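Local coordinates for protein 1,4-dihydroxy-2-naphthoyl-CoA hydrolase (Escherichia coli, PDB 4K49) that catalyses the hydrolysis of 1,4-dihydroxy-2-naphthoyl-CoA to 1,4-dihydroxy-2-naphthoate in menaquinone biosynthesis and also cleaves many other acyl-CoA thioesters, at residues D25-H30 and E95-G100; D34-T39 and G66-Y71; A38-P41 and R45-Q48; A57-A62 and L83-N88. All blocks are in the same frame, centred on the assembly; numbering follows the deposited sequence.

Interaction 1: residues D25-H30 and E95-G100; sequences DIRFEH and EGRVRG
Arg97 grips Asp25 end-on with two nitrogens, each holding a different oxygen. The first bond is part of a salt bridge. NH1 of Arg97 lies 2.8 Å from OD2 of Asp25, with an N-H...O angle of 159°. OD2 sits at the guanidinium edge, near its plane. The carboxylate plane stands 73° from the guanidinium plane, and NH1 meets OD2 from above the carboxylate. The second bond goes to the backbone. NH2 of Arg97 lies 2.9 Å from O of Asp25, nearly in line with the C=O bond (175°).

Packing is slight. CG of Arg27 rests 3.6 Å from NH2 of Arg97. Beyond CG the Arg27 chain bends at chi2 and chi3, which carries its own guanidinium away from Arg97.

A looser attraction comes from Glu29. Its OE2 is 4.4 Å from NE of Arg97, beyond a salt bridge. OE2 of Glu29 has a probable, unusually short hydrogen bond to OG1 of Thr39, which is also bonded to NH2 of Arg97.

Strand 36-41 lies between strands 27-31 and 97-104 in the antiparallel sheet, so Arg97 reaches past it and packs on Pro41. Asp25, with positive phi, is the C-prime residue of a Schellman motif that ends helix 20-23. The contact therefore ties a helix end to a strand two places along the sheet.

Two oxygens of one residue fix the rotation of the guanidinium. The nearby acids Asp25 and Glu29 would be expected to favour its positive charge.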
# COMPACT_ATOMS: atom_id res chain seq x y z
N ASP A 25 -12.69 3.76 3.85
CA ASP A 25 -14.01 3.42 3.32
C ASP A 25 -13.91 2.23 2.36
O ASP A 25 -14.55 2.20 1.31
CB ASP A 25 -14.65 4.62 2.62
CG ASP A 25 -16.12 4.38 2.27
OD1 ASP A 25 -16.81 3.70 3.05
OD2 ASP A 25 -16.56 4.87 1.21
N ILE A 26 -13.09 1.26 2.73
CA ILE A 26 -13.05 0.01 1.98
C ILE A 26 -14.27 -0.82 2.36
O ILE A 26 -14.51 -1.09 3.54
CB ILE A 26 -11.72 -0.74 2.20
CG1 ILE A 26 -10.57 0.10 1.61
CG2 ILE A 26 -11.78 -2.11 1.54
CD1 ILE A 26 -9.17 -0.47 1.86
N ARG A 27 -15.06 -1.19 1.35
CA ARG A 27 -16.32 -1.88 1.59
C ARG A 27 -16.35 -3.20 0.85
O ARG A 27 -16.29 -3.24 -0.38
CB ARG A 27 -17.51 -1.03 1.09
CG ARG A 27 -17.66 0.31 1.78
CD ARG A 27 -17.80 0.16 3.29
NE ARG A 27 -19.04 -0.50 3.68
CZ ARG A 27 -19.30 -0.92 4.91
NH1 ARG A 27 -18.40 -0.75 5.87
NH2 ARG A 27 -20.46 -1.51 5.19
N PHE A 28 -16.49 -4.29 1.60
CA PHE A 28 -16.68 -5.57 0.96
C PHE A 28 -18.10 -5.66 0.44
O PHE A 28 -19.07 -5.36 1.15
CB PHE A 28 -16.33 -6.71 1.92
CG PHE A 28 -14.87 -6.77 2.22
CD1 PHE A 28 -14.31 -5.93 3.18
CD2 PHE A 28 -14.05 -7.66 1.54
CE1 PHE A 28 -12.95 -5.97 3.45
CE2 PHE A 28 -12.68 -7.70 1.80
CZ PHE A 28 -12.14 -6.85 2.76
N GLU A 29 -18.22 -6.04 -0.83
CA GLU A 29 -19.51 -6.02 -1.50
C GLU A 29 -19.98 -7.40 -1.96
O GLU A 29 -21.16 -7.59 -2.20
CB GLU A 29 -19.50 -5.00 -2.65
CG GLU A 29 -19.41 -3.54 -2.16
CD GLU A 29 -19.39 -2.52 -3.27
OE1 GLU A 29 -19.80 -2.87 -4.40
OE2 GLU A 29 -18.96 -1.37 -3.02
N HIS A 30 -19.07 -8.36 -2.08
CA HIS A 30 -19.48 -9.71 -2.49
C HIS A 30 -18.55 -10.79 -1.97
O HIS A 30 -17.33 -10.69 -2.10
CB HIS A 30 -19.60 -9.82 -4.02
CG HIS A 30 -20.08 -11.16 -4.49
ND1 HIS A 30 -19.28 -12.03 -5.20
CD2 HIS A 30 -21.28 -11.78 -4.36
CE1 HIS A 30 -19.96 -13.13 -5.47
NE2 HIS A 30 -21.18 -13.00 -4.97
N GLU A 95 -11.13 9.57 -9.82
CA GLU A 95 -12.41 9.82 -9.14
C GLU A 95 -13.22 8.54 -9.00
O GLU A 95 -12.85 7.50 -9.54
CB GLU A 95 -13.25 10.84 -9.92
CG GLU A 95 -13.64 10.36 -11.32
CD GLU A 95 -14.53 11.34 -12.05
OE1 GLU A 95 -15.38 11.98 -11.39
OE2 GLU A 95 -14.39 11.47 -13.28
N GLY A 96 -14.34 8.62 -8.30
CA GLY A 96 -15.24 7.47 -8.19
C GLY A 96 -14.73 6.45 -7.20
O GLY A 96 -14.11 6.79 -6.19
N ARG A 97 -15.04 5.18 -7.46
CA ARG A 97 -14.57 4.10 -6.61
C ARG A 97 -13.84 3.11 -7.50
O ARG A 97 -14.15 3.01 -8.69
CB ARG A 97 -15.74 3.42 -5.88
CG ARG A 97 -16.47 4.33 -4.89
CD ARG A 97 -17.58 3.58 -4.13
NE ARG A 97 -17.07 2.61 -3.15
CZ ARG A 97 -16.68 2.93 -1.92
NH1 ARG A 97 -16.72 4.19 -1.51
NH2 ARG A 97 -16.24 1.99 -1.09
N VAL A 98 -12.86 2.41 -6.93
CA VAL A 98 -12.27 1.29 -7.64
C VAL A 98 -12.73 0.01 -6.96
O VAL A 98 -13.16 0.02 -5.80
CB VAL A 98 -10.74 1.40 -7.71
CG1 VAL A 98 -10.34 2.61 -8.57
CG2 VAL A 98 -10.14 1.53 -6.29
N ARG A 99 -12.64 -1.10 -7.69
CA ARG A 99 -13.19 -2.37 -7.24
C ARG A 99 -12.13 -3.47 -7.35
O ARG A 99 -11.63 -3.75 -8.44
CB ARG A 99 -14.40 -2.72 -8.13
CG ARG A 99 -14.97 -4.13 -7.94
CD ARG A 99 -16.19 -4.33 -8.86
NE ARG A 99 -15.87 -4.14 -10.28
CZ ARG A 99 -15.59 -5.14 -11.11
NH1 ARG A 99 -15.30 -4.89 -12.39
NH2 ARG A 99 -15.60 -6.38 -10.67
N GLY A 100 -11.78 -4.09 -6.23
CA GLY A 100 -10.80 -5.16 -6.27
C GLY A 100 -11.46 -6.52 -6.21
O GLY A 100 -12.39 -6.73 -5.41

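Interaction 2: residues D34-T39 and G66-Y71; sequences DTLEAT and GSVAGY. With HFQ (2,4-dihydroxyphenacyl coenzyme A), chain F.
Leu36 meets Val68 and Ala69 where the sheet of the hotdog fold wraps its central helix. Leu36 is on strand 36-41 and has the most surface buried here. Its CG is anti to the backbone N (chi1 -171°), which sends the side chain from the strand to helix 55-72. One methyl, CD2, makes both contacts across the interface. CD2 of Leu36 lies 3.8 Å from CB of Ala69. The CA atoms of Leu36 and Ala69 are 6.7 Å apart, a close approach consistent with the small alanine side chain.

Val68, one residue earlier in the helix, meets the same methyl, and the two side chains cross at about a right angle. Val68 also faces the bound 2,4-dihydroxyphenacyl coenzyme A: its CB is 3.8 Å from ligand O2B. One residue thus joins the core to the pocket wall. Ser67 beside it touches the ligand ring, with its CB 3.3 Å from C7B. OG of Ser67 is hydrogen-bonded to O of Glu63, the inferred catalytic residue. Phe28 of strand 27-31 packs on both Leu36 and Val68.

CG1 of Val68, placed between its backbone N and carbonyl carbon at chi1 79°, comes to 3.6 Å from CD2 of Leu36.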
# COMPACT_ATOMS: atom_id res chain seq x y z
N ASP A 34 -15.48 -18.64 -4.26
CA ASP A 34 -14.03 -18.68 -4.36
C ASP A 34 -13.44 -17.33 -4.70
O ASP A 34 -12.30 -17.25 -5.16
CB ASP A 34 -13.57 -19.73 -5.39
CG ASP A 34 -14.21 -19.54 -6.76
OD1 ASP A 34 -14.39 -18.38 -7.21
OD2 ASP A 34 -14.53 -20.56 -7.41
N THR A 35 -14.21 -16.26 -4.51
CA THR A 35 -13.70 -14.91 -4.74
C THR A 35 -14.19 -13.99 -3.63
O THR A 35 -15.15 -14.30 -2.93
CB THR A 35 -14.18 -14.33 -6.09
OG1 THR A 35 -15.60 -14.16 -6.05
CG2 THR A 35 -13.82 -15.24 -7.25
N LEU A 36 -13.53 -12.85 -3.49
CA LEU A 36 -13.93 -11.84 -2.52
C LEU A 36 -13.76 -10.49 -3.22
O LEU A 36 -12.80 -10.29 -3.96
CB LEU A 36 -13.06 -11.94 -1.26
CG LEU A 36 -13.45 -11.11 -0.04
CD1 LEU A 36 -14.90 -11.40 0.38
CD2 LEU A 36 -12.49 -11.39 1.12
N GLU A 37 -14.71 -9.58 -3.02
CA GLU A 37 -14.70 -8.31 -3.74
C GLU A 37 -14.97 -7.14 -2.79
O GLU A 37 -15.86 -7.21 -1.94
CB GLU A 37 -15.75 -8.35 -4.86
CG GLU A 37 -15.95 -7.01 -5.61
CD GLU A 37 -17.04 -7.09 -6.67
OE1 GLU A 37 -16.91 -7.91 -7.60
OE2 GLU A 37 -18.03 -6.34 -6.58
N ALA A 38 -14.18 -6.08 -2.95
CA ALA A 38 -14.33 -4.87 -2.14
C ALA A 38 -14.06 -3.63 -2.99
O ALA A 38 -13.30 -3.67 -3.96
CB ALA A 38 -13.42 -4.90 -0.92
N THR A 39 -14.69 -2.52 -2.62
CA THR A 39 -14.45 -1.27 -3.31
C THR A 39 -13.82 -0.24 -2.36
O THR A 39 -13.82 -0.42 -1.14
CB THR A 39 -15.76 -0.70 -3.91
OG1 THR A 39 -16.71 -0.50 -2.85
CG2 THR A 39 -16.35 -1.67 -4.93
N GLY A 66 -7.01 -9.63 0.08
CA GLY A 66 -6.26 -10.88 0.09
C GLY A 66 -6.01 -11.44 1.49
O GLY A 66 -6.13 -12.65 1.72
N SER A 67 -5.67 -10.57 2.44
CA SER A 67 -5.39 -11.01 3.80
C SER A 67 -6.65 -11.54 4.48
O SER A 67 -6.60 -12.54 5.20
CB SER A 67 -4.80 -9.88 4.65
OG SER A 67 -3.55 -9.43 4.17
N VAL A 68 -7.78 -10.86 4.31
CA VAL A 68 -8.97 -11.34 5.01
C VAL A 68 -9.52 -12.58 4.31
O VAL A 68 -10.04 -13.49 4.96
CB VAL A 68 -10.04 -10.24 5.25
CG1 VAL A 68 -10.84 -9.98 4.01
CG2 VAL A 68 -10.97 -10.66 6.39
N ALA A 69 -9.37 -12.63 2.99
CA ALA A 69 -9.72 -13.84 2.26
C ALA A 69 -8.89 -14.99 2.81
O ALA A 69 -9.39 -16.09 3.03
CB ALA A 69 -9.47 -13.68 0.79
N GLY A 70 -7.60 -14.73 3.02
CA GLY A 70 -6.72 -15.78 3.52
C GLY A 70 -7.19 -16.22 4.89
O GLY A 70 -7.30 -17.42 5.16
N TYR A 71 -7.50 -15.25 5.74
CA TYR A 71 -7.97 -15.51 7.10
C TYR A 71 -9.19 -16.43 7.08
O TYR A 71 -9.29 -17.39 7.85
CB TYR A 71 -8.31 -14.18 7.77
CG TYR A 71 -9.07 -14.30 9.09
CD1 TYR A 71 -8.44 -14.75 10.24
CD2 TYR A 71 -10.41 -13.94 9.17
CE1 TYR A 71 -9.13 -14.85 11.45
CE2 TYR A 71 -11.10 -14.03 10.37
CZ TYR A 71 -10.46 -14.49 11.50
OH TYR A 71 -11.16 -14.57 12.68
CB HFQ F . -1.65 -8.25 6.65
N1A HFQ F . 3.80 -14.98 16.07
O1A HFQ F . 12.73 -15.29 12.51
P1A HFQ F . 12.05 -14.02 11.99
C1B HFQ F . -2.65 -7.06 6.67
O1B HFQ F . -2.20 -5.88 6.52
C1D HFQ F . 8.38 -13.26 15.47
S1P HFQ F . -0.82 -8.43 8.22
C2A HFQ F . 4.32 -13.79 16.41
O2A HFQ F . 13.06 -12.86 11.91
P2A HFQ F . 10.34 -15.37 10.31
C2B HFQ F . -4.10 -7.26 6.87
O2B HFQ F . -8.21 -7.68 7.33
C2D HFQ F . 9.66 -13.78 15.71
O2D HFQ F . 9.82 -14.29 17.04
C2P HFQ F . 0.29 -7.06 8.41
N3A HFQ F . 5.61 -13.50 16.16
O3A HFQ F . 11.44 -14.25 10.58
C3B HFQ F . -4.97 -6.29 6.35
O3B HFQ F . -3.81 -9.36 8.08
C3D HFQ F . 10.50 -12.63 15.55
O3D HFQ F . 10.27 -11.80 16.72
P3D HFQ F . 11.48 -11.45 17.79
C3P HFQ F . 1.55 -7.09 7.61
C4A HFQ F . 6.41 -14.41 15.56
O4A HFQ F . 10.45 -15.82 8.93
C4B HFQ F . -6.32 -6.44 6.51
C4D HFQ F . 9.93 -11.94 14.43
O4D HFQ F . 8.56 -12.42 14.34
N4P HFQ F . 2.31 -8.23 7.73
C5A HFQ F . 5.91 -15.66 15.20
O5A HFQ F . 10.51 -16.58 11.22
C5B HFQ F . -6.84 -7.55 7.18
C5D HFQ F . 10.67 -12.29 13.21
O5D HFQ F . 10.88 -13.62 12.96
C5P HFQ F . 3.01 -8.53 8.93
O5P HFQ F . 2.96 -7.73 9.94
C6A HFQ F . 4.55 -15.93 15.48
N6A HFQ F . 3.97 -17.21 15.12
O6A HFQ F . 8.96 -14.69 10.59
C6B HFQ F . -5.98 -8.53 7.70
C6P HFQ F . 3.85 -9.78 9.05
N7A HFQ F . 6.95 -16.35 14.62
O7A HFQ F . 11.48 -12.59 18.92
C7B HFQ F . -4.63 -8.38 7.55
C7P HFQ F . 5.29 -9.43 9.45
C8A HFQ F . 8.05 -15.58 14.62
O8A HFQ F . 12.76 -11.43 17.11
N8P HFQ F . 6.26 -10.50 9.31
N9A HFQ F . 7.72 -14.41 15.20
O9A HFQ F . 11.19 -10.09 18.43
C9P HFQ F . 6.40 -11.47 10.40
O9P HFQ F . 5.72 -11.36 11.36
CAP HFQ F . 7.42 -12.58 10.22
OAP HFQ F . 8.06 -12.43 8.98
CBP HFQ F . 6.77 -13.96 10.27
CCP HFQ F . 7.81 -14.91 9.87
CDP HFQ F . 6.32 -14.25 11.72
CEP HFQ F . 5.63 -14.01 9.34

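Interaction 3: residues A38-P41 and R45-Q48; sequences ATMP and RTKQ. With HFQ (2,4-dihydroxyphenacyl coenzyme A), chain E.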
# COMPACT_ATOMS: atom_id res chain seq x y z
N ALA A 38 -14.18 -6.08 -2.95
CA ALA A 38 -14.33 -4.87 -2.14
C ALA A 38 -14.06 -3.63 -2.99
O ALA A 38 -13.30 -3.67 -3.96
CB ALA A 38 -13.42 -4.90 -0.92
N THR A 39 -14.69 -2.52 -2.62
CA THR A 39 -14.45 -1.27 -3.31
C THR A 39 -13.82 -0.24 -2.36
O THR A 39 -13.82 -0.42 -1.14
CB THR A 39 -15.76 -0.70 -3.91
OG1 THR A 39 -16.71 -0.50 -2.85
CG2 THR A 39 -16.35 -1.67 -4.93
N MET A 40 -13.29 0.84 -2.94
CA MET A 40 -12.57 1.86 -2.18
C MET A 40 -12.69 3.16 -2.99
O MET A 40 -12.60 3.14 -4.22
CB MET A 40 -11.09 1.46 -2.02
CG MET A 40 -10.20 2.53 -1.38
SD MET A 40 -8.45 2.04 -1.33
CE MET A 40 -8.02 2.19 -3.05
N PRO A 41 -12.94 4.29 -2.30
CA PRO A 41 -13.11 5.52 -3.07
C PRO A 41 -11.78 6.11 -3.51
O PRO A 41 -10.73 5.84 -2.90
CB PRO A 41 -13.78 6.46 -2.06
CG PRO A 41 -13.32 5.98 -0.72
CD PRO A 41 -13.25 4.48 -0.88
N ARG A 45 -8.57 10.94 0.88
CA ARG A 45 -8.02 9.93 1.79
C ARG A 45 -7.10 8.96 1.08
O ARG A 45 -6.31 8.27 1.73
CB ARG A 45 -9.16 9.18 2.48
CG ARG A 45 -10.06 10.12 3.30
CD ARG A 45 -11.31 9.40 3.75
NE ARG A 45 -12.23 9.20 2.64
CZ ARG A 45 -13.44 8.65 2.76
NH1 ARG A 45 -14.22 8.52 1.69
NH2 ARG A 45 -13.86 8.24 3.94
N THR A 46 -7.19 8.90 -0.24
CA THR A 46 -6.50 7.86 -1.01
C THR A 46 -5.77 8.38 -2.24
O THR A 46 -5.27 7.60 -3.05
CB THR A 46 -7.47 6.75 -1.46
OG1 THR A 46 -8.51 7.33 -2.24
CG2 THR A 46 -8.10 6.06 -0.26
N LYS A 47 -5.71 9.70 -2.42
CA LYS A 47 -4.98 10.25 -3.58
C LYS A 47 -3.54 10.61 -3.25
O LYS A 47 -3.19 10.81 -2.08
CB LYS A 47 -5.69 11.51 -4.11
CG LYS A 47 -6.96 11.25 -4.89
CD LYS A 47 -7.68 12.57 -5.13
CE LYS A 47 -8.70 12.44 -6.23
NZ LYS A 47 -9.34 13.75 -6.55
N GLN A 48 -2.71 10.72 -4.29
CA GLN A 48 -1.36 11.24 -4.14
C GLN A 48 -1.37 12.74 -4.47
O GLN A 48 -2.42 13.27 -4.88
CB GLN A 48 -0.34 10.39 -4.94
CG GLN A 48 -0.78 9.89 -6.32
CD GLN A 48 -0.45 10.89 -7.40
OE1 GLN A 48 -1.05 11.97 -7.47
NE2 GLN A 48 0.52 10.55 -8.26
CB HFQ E . 2.61 6.93 -7.62
N1A HFQ E . 1.84 13.34 -18.96
O1A HFQ E . 0.66 4.89 -23.55
P1A HFQ E . 0.63 4.74 -22.00
C1B HFQ E . 2.12 7.53 -6.27
O1B HFQ E . 1.18 6.95 -5.63
C1D HFQ E . -0.80 9.22 -19.83
S1P HFQ E . 1.64 7.40 -9.05
C2A HFQ E . 0.76 12.87 -18.32
O2A HFQ E . -0.04 3.41 -21.61
P2A HFQ E . 2.88 3.52 -21.08
C2B HFQ E . 2.69 8.77 -5.69
O2B HFQ E . 4.22 12.16 -3.82
C2D HFQ E . -1.40 9.02 -21.08
O2D HFQ E . -2.24 10.11 -21.46
C2P HFQ E . 0.09 6.52 -8.99
N3A HFQ E . 0.17 11.73 -18.70
O3A HFQ E . 2.06 4.82 -21.44
C3B HFQ E . 2.59 8.91 -4.30
O3B HFQ E . 3.43 9.63 -7.82
C3D HFQ E . -2.11 7.78 -21.04
O3D HFQ E . -3.54 8.00 -20.96
P3D HFQ E . -4.54 7.24 -22.03
C3P HFQ E . 0.16 5.05 -9.28
C4A HFQ E . 0.66 11.02 -19.74
O4A HFQ E . 2.98 2.68 -22.27
C4B HFQ E . 3.09 10.03 -3.70
C4D HFQ E . -1.63 7.07 -19.89
O4D HFQ E . -0.60 7.91 -19.30
N4P HFQ E . 0.63 4.77 -10.54
C5A HFQ E . 1.78 11.47 -20.44
O5A HFQ E . 4.28 3.98 -20.61
C5B HFQ E . 3.71 11.03 -4.46
C5D HFQ E . -1.03 5.81 -20.34
O5D HFQ E . -0.16 5.95 -21.40
C5P HFQ E . -0.19 5.06 -11.66
O5P HFQ E . -1.37 5.54 -11.51
C6A HFQ E . 2.38 12.69 -20.01
N6A HFQ E . 3.54 13.22 -20.68
O6A HFQ E . 2.19 2.77 -19.88
C6B HFQ E . 3.81 10.89 -5.85
C6P HFQ E . 0.29 4.76 -13.06
N7A HFQ E . 2.04 10.55 -21.43
O7A HFQ E . -3.79 7.08 -23.45
C7B HFQ E . 3.30 9.77 -6.45
C7P HFQ E . -0.75 4.03 -13.93
C8A HFQ E . 1.12 9.57 -21.36
O8A HFQ E . -4.89 5.93 -21.50
N8P HFQ E . -0.17 3.31 -15.07
N9A HFQ E . 0.29 9.85 -20.34
O9A HFQ E . -5.82 8.07 -22.21
C9P HFQ E . 0.08 4.06 -16.31
O9P HFQ E . -0.20 5.21 -16.37
CAP HFQ E . 0.71 3.31 -17.47
OAP HFQ E . 0.60 1.94 -17.23
CBP HFQ E . 2.22 3.61 -17.59
CCP HFQ E . 2.82 2.76 -18.64
CDP HFQ E . 2.47 5.10 -17.90
CEP HFQ E . 2.85 3.31 -16.29
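Thr46 faces the end of strand 36-41 and meets Pro41 and Met40. CB of Thr46 lies 3.7 Å from O of Pro41 and branches there into a polar and an apolar arm. The polar arm is OG1, set between the backbone N and the carbonyl carbon (chi1 58°). OG1 of Thr46 donates a hydrogen bond to O of Pro41 at 2.8 Å. It comes in at a C=O...donor angle of 133°, tilted 27° from the carbonyl plane. OG1 is also hydrogen-bonded to N of Asp43, so a single hydroxyl ties the strand end to the turn that follows. The apolar arm is CG2. CG2 of Thr46 is also 3.7 Å from O of Pro41. CG2 of Thr46 lies 4.2 Å from SD of Met40, and the two side chains run past each other in opposite directions. The thioether thus meets the methyl side of Thr46, while the hydroxyl serves the backbone.

Arg45 lies beside the proline. NH1 of Arg45 is 3.6 Å from CG of Pro41, obliquely placed, and forms a salt bridge with Asp43. The backbone of Lys47 bonds to the second subunit.

Further on, Gln48 reaches the bound 2,4-dihydroxyphenacyl coenzyme A. NE2 of Gln48 is 3.1 Å from ligand O3B, and CB of Gln48 is 3.3 Å from C3B on the ring. N of Phe50 and N of Leu52 both bond to OE1 of Gln48, which should hold the amide in its rotation toward the ligand.

Met40 packs on Leu61 of helix 55-72 and Val98 of strand 97-104. Thr46 rests on Ala57 of the same helix.

Interaction 4: residues A57-A62 and L83-N88; sequences ASVVLA and LEINAN
Val59 is a forked bump on helix 57-62 that straddles two side chains of strand 83-88. One prong, CG1, is anti to the backbone N (chi1 180°) and lies against Ile85, 3.6 Å from its CG1. The other prong faces Ala87: CG2 of Val59 is 3.9 Å from CB of Ala87. The side chain of Asn86, the residue between, points away from the helix, leaving Ile85 and Ala87 as the two partners of Val59. Val59 and Ile85 run past each other in opposite directions rather than meeting end to end.

Ile85 is the matching bump from the sheet. Its CD1 lies 4.1 Å from CG1 of Val59 and 4.4 Å from CB of Ala62, one helical turn further on. The end of Ile85 thus leans between Val59 and Ala62.

This is the core of the hotdog fold, with the helix lying against a curved antiparallel sheet. The segment axes come to 9.3 Å and make an angle of 128°. Strand 83-88 also pairs antiparallel with a strand of the second subunit, so the sheet runs on through the dimer.

The side chain of Ile85 is about 4 Å from that of Glu63, the inferred catalytic residue. On the strand's other face, ND2 of Asn86 donates to the syn lone pair of OE1 of Glu84 at 2.9 Å.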
# COMPACT_ATOMS: atom_id res chain seq x y z
N ALA A 57 -2.44 3.20 -1.99
CA ALA A 57 -3.84 2.97 -1.64
C ALA A 57 -4.38 1.74 -2.38
O ALA A 57 -5.12 0.94 -1.81
CB ALA A 57 -4.67 4.22 -1.92
N SER A 58 -4.02 1.60 -3.65
CA SER A 58 -4.35 0.38 -4.40
C SER A 58 -3.81 -0.86 -3.69
O SER A 58 -4.50 -1.89 -3.57
CB SER A 58 -3.83 0.45 -5.83
OG SER A 58 -4.58 1.40 -6.58
N VAL A 59 -2.59 -0.77 -3.19
CA VAL A 59 -2.02 -1.90 -2.49
C VAL A 59 -2.70 -2.13 -1.14
O VAL A 59 -2.81 -3.27 -0.68
CB VAL A 59 -0.49 -1.76 -2.36
CG1 VAL A 59 0.12 -2.96 -1.62
CG2 VAL A 59 0.13 -1.62 -3.75
N VAL A 60 -3.18 -1.07 -0.50
CA VAL A 60 -3.92 -1.26 0.75
C VAL A 60 -5.17 -2.09 0.47
O VAL A 60 -5.50 -3.05 1.19
CB VAL A 60 -4.30 0.07 1.41
CG1 VAL A 60 -5.24 -0.19 2.58
CG2 VAL A 60 -3.05 0.79 1.92
N LEU A 61 -5.86 -1.73 -0.60
CA LEU A 61 -7.04 -2.50 -1.01
C LEU A 61 -6.69 -3.96 -1.30
O LEU A 61 -7.35 -4.87 -0.82
CB LEU A 61 -7.69 -1.86 -2.23
CG LEU A 61 -8.95 -2.55 -2.76
CD1 LEU A 61 -10.08 -2.64 -1.72
CD2 LEU A 61 -9.42 -1.82 -4.00
N ALA A 62 -5.63 -4.18 -2.09
CA ALA A 62 -5.22 -5.54 -2.42
C ALA A 62 -4.85 -6.34 -1.17
O ALA A 62 -5.28 -7.49 -1.00
CB ALA A 62 -4.08 -5.53 -3.42
N LEU A 83 2.88 -11.56 3.96
CA LEU A 83 4.31 -11.83 3.96
C LEU A 83 5.03 -11.04 2.87
O LEU A 83 6.09 -10.44 3.10
CB LEU A 83 4.56 -13.33 3.77
CG LEU A 83 6.03 -13.73 3.78
CD1 LEU A 83 6.67 -13.50 5.15
CD2 LEU A 83 6.22 -15.19 3.33
N GLU A 84 4.45 -11.04 1.67
CA GLU A 84 5.03 -10.31 0.54
C GLU A 84 3.92 -9.81 -0.33
O GLU A 84 2.96 -10.54 -0.60
CB GLU A 84 5.96 -11.23 -0.27
CG GLU A 84 6.97 -10.47 -1.15
CD GLU A 84 6.45 -10.12 -2.53
OE1 GLU A 84 5.35 -10.59 -2.91
OE2 GLU A 84 7.15 -9.36 -3.26
N ILE A 85 4.01 -8.57 -0.78
CA ILE A 85 2.97 -8.04 -1.64
C ILE A 85 3.63 -7.37 -2.83
O ILE A 85 4.69 -6.77 -2.69
CB ILE A 85 2.06 -7.02 -0.87
CG1 ILE A 85 1.01 -6.42 -1.81
CG2 ILE A 85 2.86 -5.90 -0.28
CD1 ILE A 85 -0.32 -7.07 -1.69
N ASN A 86 3.02 -7.50 -4.00
CA ASN A 86 3.52 -6.79 -5.17
C ASN A 86 2.36 -6.38 -6.06
O ASN A 86 1.27 -6.95 -5.96
CB ASN A 86 4.52 -7.65 -5.94
CG ASN A 86 3.95 -9.01 -6.33
OD1 ASN A 86 3.24 -9.12 -7.32
ND2 ASN A 86 4.29 -10.04 -5.56
N ALA A 87 2.59 -5.38 -6.91
CA ALA A 87 1.53 -4.83 -7.74
C ALA A 87 2.09 -4.09 -8.93
O ALA A 87 3.18 -3.51 -8.86
CB ALA A 87 0.64 -3.90 -6.92
N ASN A 88 1.34 -4.11 -10.02
CA ASN A 88 1.66 -3.29 -11.17
C ASN A 88 0.56 -2.26 -11.31
O ASN A 88 -0.63 -2.60 -11.30
CB ASN A 88 1.74 -4.14 -12.44
CG ASN A 88 2.36 -3.39 -13.59
OD1 ASN A 88 1.75 -2.47 -14.14
ND2 ASN A 88 3.59 -3.77 -13.94

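In the fold
Strand 36-41 links interactions 1, 2 and 3. It carries one segment of interactions 2 and 3, whose centres are about 17 Å apart, and pairs with both strands of interaction 1. Helix 55-72 links interactions 2 and 4. Leu61 of interaction 4 also packs on Ile26 of interaction 1 and on Met40 of interaction 3. CE of Met40 comes to 3.4 Å from O of Ala57. Interactions 2 and 3 each touch a different bound ligand, and both sites take residues from both subunits. The side chains of Val68 and Glu63 are about 9 Å apart. Interaction 1 lies away from the annotated sites.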